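Local coordinates for protein Lpg2148(MvcA) (PDB 6K11) that probably acts as a Legionella effector of the deamidase type that removes ubiquitin from the host ubiquitin-conjugating enzyme UBE2N and so regulates its activity, at residues P4-M7 with V8-L12; E220-R224 with F225-I229. All coordinates share one frame; numbering follows the deposited sequence.

Contact 1 (P4-M7 with V8-L12); sequences PGFM and VHKKL
Val8 meets the carbonyl oxygens of Pro4 and Gly5 on the first two turns of one helix, and around this meeting the contact divides into a close-packed flank and a looser one. On the packed flank, Val8 N donates to Pro4 O at 3.2 Å, with a second, weak bond to Gly5 O. The Val8 side chain packs against the same two oxygens: CB lies 3.3 Å from Gly5 O, while CG2, set beside the backbone N, leans on Pro4 O at 3.6 Å. Gly5 adds no side chain here, and its carbonyl is also hydrogen-bonded by Tyr237 OH. Val8 itself is buried against Ala339 and Leu340 of helix 336-351. His9 belongs to this buried side as well. Its imidazole stacks on Tyr250, and ND1 is hydrogen-bonded to Tyr252 OH, which fixes the ring's rotation.

Phe6 spans the two flanks. With CG anti to the backbone N (chi1 179°), its ring swings toward the later residues, touching Tyr250 and bringing Phe6 CE1 3.9 Å from His9 CD2; the two rings meet obliquely, their planes at 53°. The ring also crosses Lys10 at a slant, Phe6 CE2 coming 4.1 Å from Lys10 CB. On the solvent side, Met7 is partly exposed and Lys10 exposed. Met7, bent at chi2 and chi3, brings its CE to the rim of the Phe6 ring, in the ring plane, and 3.8 Å from CD of the extended Lys10 chain, so its methyl meets the aliphatic part of the lysine. Beneath both flanks, Lys10 N bonds Phe6 O at 3.0 Å, nearly straight (165°), and Lys11 N bonds Met7 O. Such i to i+4 bonding, with i/i+3 and i/i+4 side-chain contacts, is the pattern of the opening turns of an amphipathic alpha-helix, here helix 4-19.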
loop_
_atom_site.group_PDB
_atom_site.type_symbol
_atom_site.label_atom_id
_atom_site.label_comp_id
_atom_site.label_asym_id
_atom_site.label_seq_id
_atom_site.Cartn_x
_atom_site.Cartn_y
_atom_site.Cartn_z
ATOM N N PRO A 4 14.033 -19.217 -20.217
ATOM C CA PRO A 4 12.968 -19.603 -19.277
ATOM C C PRO A 4 12.533 -18.454 -18.379
ATOM O O PRO A 4 11.337 -18.313 -18.090
ATOM C CB PRO A 4 13.609 -20.743 -18.475
ATOM C CG PRO A 4 14.641 -21.319 -19.411
ATOM C CD PRO A 4 15.175 -20.147 -20.183
ATOM N N GLY A 5 13.482 -17.629 -17.936
ATOM C CA GLY A 5 13.134 -16.488 -17.101
ATOM C C GLY A 5 12.188 -15.521 -17.786
ATOM O O GLY A 5 11.271 -14.994 -17.156
ATOM N N PHE A 6 12.382 -15.288 -19.087
ATOM C CA PHE A 6 11.460 -14.417 -19.808
ATOM C C PHE A 6 10.094 -15.067 -19.996
ATOM O O PHE A 6 9.073 -14.365 -20.025
ATOM C CB PHE A 6 12.023 -14.016 -21.168
ATOM C CG PHE A 6 11.091 -13.134 -21.942
ATOM C CD1 PHE A 6 11.082 -11.765 -21.731
ATOM C CD2 PHE A 6 10.180 -13.676 -22.843
ATOM C CE1 PHE A 6 10.211 -10.958 -22.428
ATOM C CE2 PHE A 6 9.298 -12.869 -23.534
ATOM C CZ PHE A 6 9.322 -11.510 -23.333
ATOM N N MET A 7 10.055 -16.396 -20.140
ATOM C CA MET A 7 8.775 -17.091 -20.254
ATOM C C MET A 7 7.905 -16.849 -19.024
ATOM O O MET A 7 6.673 -16.776 -19.132
ATOM C CB MET A 7 9.005 -18.595 -20.461
ATOM C CG MET A 7 9.529 -18.995 -21.839
ATOM S SD MET A 7 8.385 -18.663 -23.206
ATOM C CE MET A 7 8.930 -17.088 -23.796
ATOM N N VAL A 8 8.531 -16.737 -17.847
ATOM C CA VAL A 8 7.810 -16.384 -16.623
ATOM C C VAL A 8 7.089 -15.053 -16.799
ATOM O O VAL A 8 5.911 -14.917 -16.450
ATOM C CB VAL A 8 8.778 -16.334 -15.427
ATOM C CG1 VAL A 8 8.105 -15.716 -14.186
ATOM C CG2 VAL A 8 9.331 -17.726 -15.110
ATOM N N HIS A 9 7.789 -14.043 -17.329
ATOM C CA HIS A 9 7.145 -12.742 -17.519
ATOM C C HIS A 9 6.016 -12.832 -18.540
ATOM O O HIS A 9 4.922 -12.288 -18.331
ATOM C CB HIS A 9 8.170 -11.688 -17.952
ATOM C CG HIS A 9 7.543 -10.463 -18.553
ATOM N ND1 HIS A 9 6.941 -9.482 -17.787
ATOM C CD2 HIS A 9 7.394 -10.076 -19.844
ATOM C CE1 HIS A 9 6.456 -8.544 -18.582
ATOM N NE2 HIS A 9 6.726 -8.873 -19.833
ATOM N N LYS A 10 6.266 -13.506 -19.672
ATOM C CA LYS A 10 5.258 -13.577 -20.721
ATOM C C LYS A 10 3.994 -14.259 -20.215
ATOM O O LYS A 10 2.874 -13.827 -20.519
ATOM C CB LYS A 10 5.833 -14.323 -21.930
ATOM C CG LYS A 10 4.854 -14.620 -23.041
ATOM C CD LYS A 10 5.631 -15.168 -24.247
ATOM C CE LYS A 10 4.753 -15.331 -25.477
ATOM N NZ LYS A 10 5.487 -16.113 -26.523
ATOM N N LYS A 11 4.155 -15.322 -19.440
ATOM C CA LYS A 11 3.011 -16.101 -18.980
ATOM C C LYS A 11 2.267 -15.385 -17.864
ATOM O O LYS A 11 1.033 -15.375 -17.851
ATOM C CB LYS A 11 3.483 -17.484 -18.521
ATOM C CG LYS A 11 2.501 -18.295 -17.702
ATOM C CD LYS A 11 2.851 -19.794 -17.795
ATOM C CE LYS A 11 1.687 -20.681 -17.334
ATOM N NZ LYS A 11 1.433 -21.853 -18.192
ATOM N N LEU A 12 3.001 -14.792 -16.917
ATOM C CA LEU A 12 2.352 -14.026 -15.865
ATOM C C LEU A 12 1.533 -12.884 -16.465
ATOM O O LEU A 12 0.366 -12.663 -16.085
ATOM C CB LEU A 12 3.402 -13.502 -14.873
ATOM C CG LEU A 12 2.874 -12.440 -13.894
ATOM C CD1 LEU A 12 1.917 -13.070 -12.891
ATOM C CD2 LEU A 12 3.992 -11.677 -13.178
#

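Contact 2 (E220-R224 with F225-I229); sequences EQKER and FDFWI
Arg224 CB rests over one face of the Phe225 ring, a CH-pi contact 3.9 Å from the centroid and 21° off the ring normal. The guanidinium continues past the ring, with Phe225 CE1 near it. Close to the ring, obliquely placed, are two backbone oxygens, Gln221 O at 3.6 Å from Phe225 CE2 and Lys222 O near Phe225 CD2. Lys222 O also accepts from Phe225 N at 3.1 Å; the donor stands well above the carbonyl plane, in a bond that closes the 3-10 turn at 222-224. This turn, within or close to the MvcA insertion region, leads out of helix 206-220 toward strand 228-238. Farther along, Lys222 crosses Phe227 at about a right angle: CG lies at the ring edge, in plane, while Lys222 NZ is 3.7 Å from Phe227 CE2.

A second shell holds these groups. Gln221 OE1 receives Arg224 NH1 at 2.7 Å, in the guanidinium plane, and NH1 also bonds Asn171 O; Gln221 NE2 reaches Leu172 O and Ile217 O. Around Phe225, Phe162 and Phe170 meet it edge-to-face. Asp226 OD1, accepting from Trp228 N at 3.1 Å, forms an Asx turn just ahead of the strand.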
loop_
_atom_site.group_PDB
_atom_site.type_symbol
_atom_site.label_atom_id
_atom_site.label_comp_id
_atom_site.label_asym_id
_atom_site.label_seq_id
_atom_site.Cartn_x
_atom_site.Cartn_y
_atom_site.Cartn_z
ATOM N N GLU A 220 11.555 16.801 21.067
ATOM C CA GLU A 220 12.689 16.295 21.831
ATOM C C GLU A 220 12.757 14.772 21.838
ATOM O O GLU A 220 13.845 14.206 21.991
ATOM C CB GLU A 220 12.610 16.798 23.277
ATOM C CG GLU A 220 13.023 18.241 23.476
ATOM C CD GLU A 220 14.455 18.376 23.979
ATOM O OE1 GLU A 220 15.299 18.922 23.230
ATOM O OE2 GLU A 220 14.732 17.935 25.119
ATOM N N GLN A 221 11.615 14.089 21.718
ATOM C CA GLN A 221 11.566 12.633 21.796
ATOM C C GLN A 221 11.126 11.985 20.483
ATOM O O GLN A 221 10.645 10.844 20.495
ATOM C CB GLN A 221 10.635 12.212 22.930
ATOM C CG GLN A 221 9.213 12.750 22.794
ATOM C CD GLN A 221 8.436 12.631 24.090
ATOM O OE1 GLN A 221 8.192 11.532 24.584
ATOM N NE2 GLN A 221 8.043 13.769 24.652
ATOM N N LYS A 222 11.309 12.679 19.355
ATOM C CA LYS A 222 10.773 12.232 18.067
ATOM C C LYS A 222 11.301 10.867 17.644
ATOM O O LYS A 222 10.641 10.170 16.862
ATOM C CB LYS A 222 11.116 13.259 16.971
ATOM C CG LYS A 222 10.049 14.326 16.748
ATOM C CD LYS A 222 10.290 15.095 15.431
ATOM C CE LYS A 222 9.328 16.273 15.275
ATOM N NZ LYS A 222 8.390 16.195 14.106
ATOM N N GLU A 223 12.477 10.471 18.132
ATOM C CA GLU A 223 13.017 9.173 17.764
ATOM C C GLU A 223 12.259 8.020 18.407
ATOM O O GLU A 223 12.545 6.864 18.081
ATOM C CB GLU A 223 14.510 9.107 18.111
ATOM C CG GLU A 223 14.829 8.989 19.597
ATOM C CD GLU A 223 14.352 10.177 20.460
ATOM O OE1 GLU A 223 14.304 10.002 21.704
ATOM O OE2 GLU A 223 14.065 11.283 19.916
ATOM N N ARG A 224 11.290 8.290 19.287
ATOM C CA ARG A 224 10.410 7.228 19.772
ATOM C C ARG A 224 9.390 6.791 18.725
ATOM O O ARG A 224 8.809 5.707 18.852
ATOM C CB ARG A 224 9.622 7.677 21.002
ATOM C CG ARG A 224 10.429 7.975 22.246
ATOM C CD ARG A 224 9.489 8.497 23.342
ATOM N NE ARG A 224 8.604 7.472 23.904
ATOM C CZ ARG A 224 7.543 7.754 24.657
ATOM N NH1 ARG A 224 7.256 9.017 24.931
ATOM N NH2 ARG A 224 6.776 6.791 25.149
ATOM N N PHE A 225 9.128 7.619 17.727
ATOM C CA PHE A 225 7.983 7.421 16.852
ATOM C C PHE A 225 8.431 7.152 15.426
ATOM O O PHE A 225 9.562 7.452 15.036
ATOM C CB PHE A 225 7.074 8.646 16.851
ATOM C CG PHE A 225 6.924 9.282 18.197
ATOM C CD1 PHE A 225 6.402 8.562 19.257
ATOM C CD2 PHE A 225 7.281 10.606 18.391
ATOM C CE1 PHE A 225 6.243 9.152 20.495
ATOM C CE2 PHE A 225 7.137 11.195 19.629
ATOM C CZ PHE A 225 6.618 10.466 20.681
ATOM N N ASP A 226 7.502 6.604 14.647
ATOM C CA ASP A 226 7.687 6.367 13.215
ATOM C C ASP A 226 6.580 7.144 12.515
ATOM O O ASP A 226 5.404 6.784 12.620
ATOM C CB ASP A 226 7.639 4.863 12.899
ATOM C CG ASP A 226 7.895 4.544 11.411
ATOM O OD1 ASP A 226 8.197 5.454 10.609
ATOM O OD2 ASP A 226 7.794 3.351 11.057
ATOM N N PHE A 227 6.939 8.261 11.882
ATOM C CA PHE A 227 5.959 9.073 11.163
ATOM C C PHE A 227 5.733 8.601 9.728
ATOM O O PHE A 227 4.874 9.162 9.033
ATOM C CB PHE A 227 6.404 10.530 11.124
ATOM C CG PHE A 227 6.590 11.144 12.479
ATOM C CD1 PHE A 227 5.693 10.879 13.503
ATOM C CD2 PHE A 227 7.655 12.003 12.720
ATOM C CE1 PHE A 227 5.863 11.456 14.752
ATOM C CE2 PHE A 227 7.831 12.588 13.971
ATOM C CZ PHE A 227 6.937 12.312 14.984
ATOM N N TRP A 228 6.485 7.614 9.267
ATOM C CA TRP A 228 6.365 7.164 7.886
ATOM C C TRP A 228 5.225 6.159 7.752
ATOM O O TRP A 228 5.000 5.327 8.639
ATOM C CB TRP A 228 7.678 6.545 7.419
ATOM C CG TRP A 228 8.816 7.535 7.349
ATOM C CD1 TRP A 228 9.712 7.836 8.343
ATOM C CD2 TRP A 228 9.177 8.350 6.222
ATOM N NE1 TRP A 228 10.615 8.779 7.897
ATOM C CE2 TRP A 228 10.305 9.114 6.602
ATOM C CE3 TRP A 228 8.659 8.505 4.930
ATOM C CZ2 TRP A 228 10.918 10.021 5.735
ATOM C CZ3 TRP A 228 9.267 9.409 4.069
ATOM C CH2 TRP A 228 10.387 10.156 4.477
ATOM N N ILE A 229 4.483 6.253 6.650
ATOM C CA ILE A 229 3.371 5.343 6.388
ATOM C C ILE A 229 3.412 4.910 4.923
ATOM O O ILE A 229 3.791 5.692 4.046
ATOM C CB ILE A 229 2.022 5.998 6.754
ATOM C CG1 ILE A 229 0.853 5.043 6.532
ATOM C CG2 ILE A 229 1.811 7.282 5.986
ATOM C CD1 ILE A 229 -0.463 5.629 6.989
#

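In the fold
From the N terminus, contact 1 comes first, wholly inside helix 4-19, and it is finished long before contact 2 begins; the two therefore stand in series and neither nests nor crosses. Neither bridges a long loop, since each joins neighbouring residues. Contact 1 sets the helix against helix 336-351 and the edge strand 250-252 of the five-stranded antiparallel sheet. Contact 2 closes the turn by which the chain leaves helix 206-220 and enters strand 228-238 of that same sheet. Thus strand 228-238 starts at contact 2, and its far part, at Tyr237, meets contact 1. Their centres lie 42 Å apart, on opposite sides of the chain's centre.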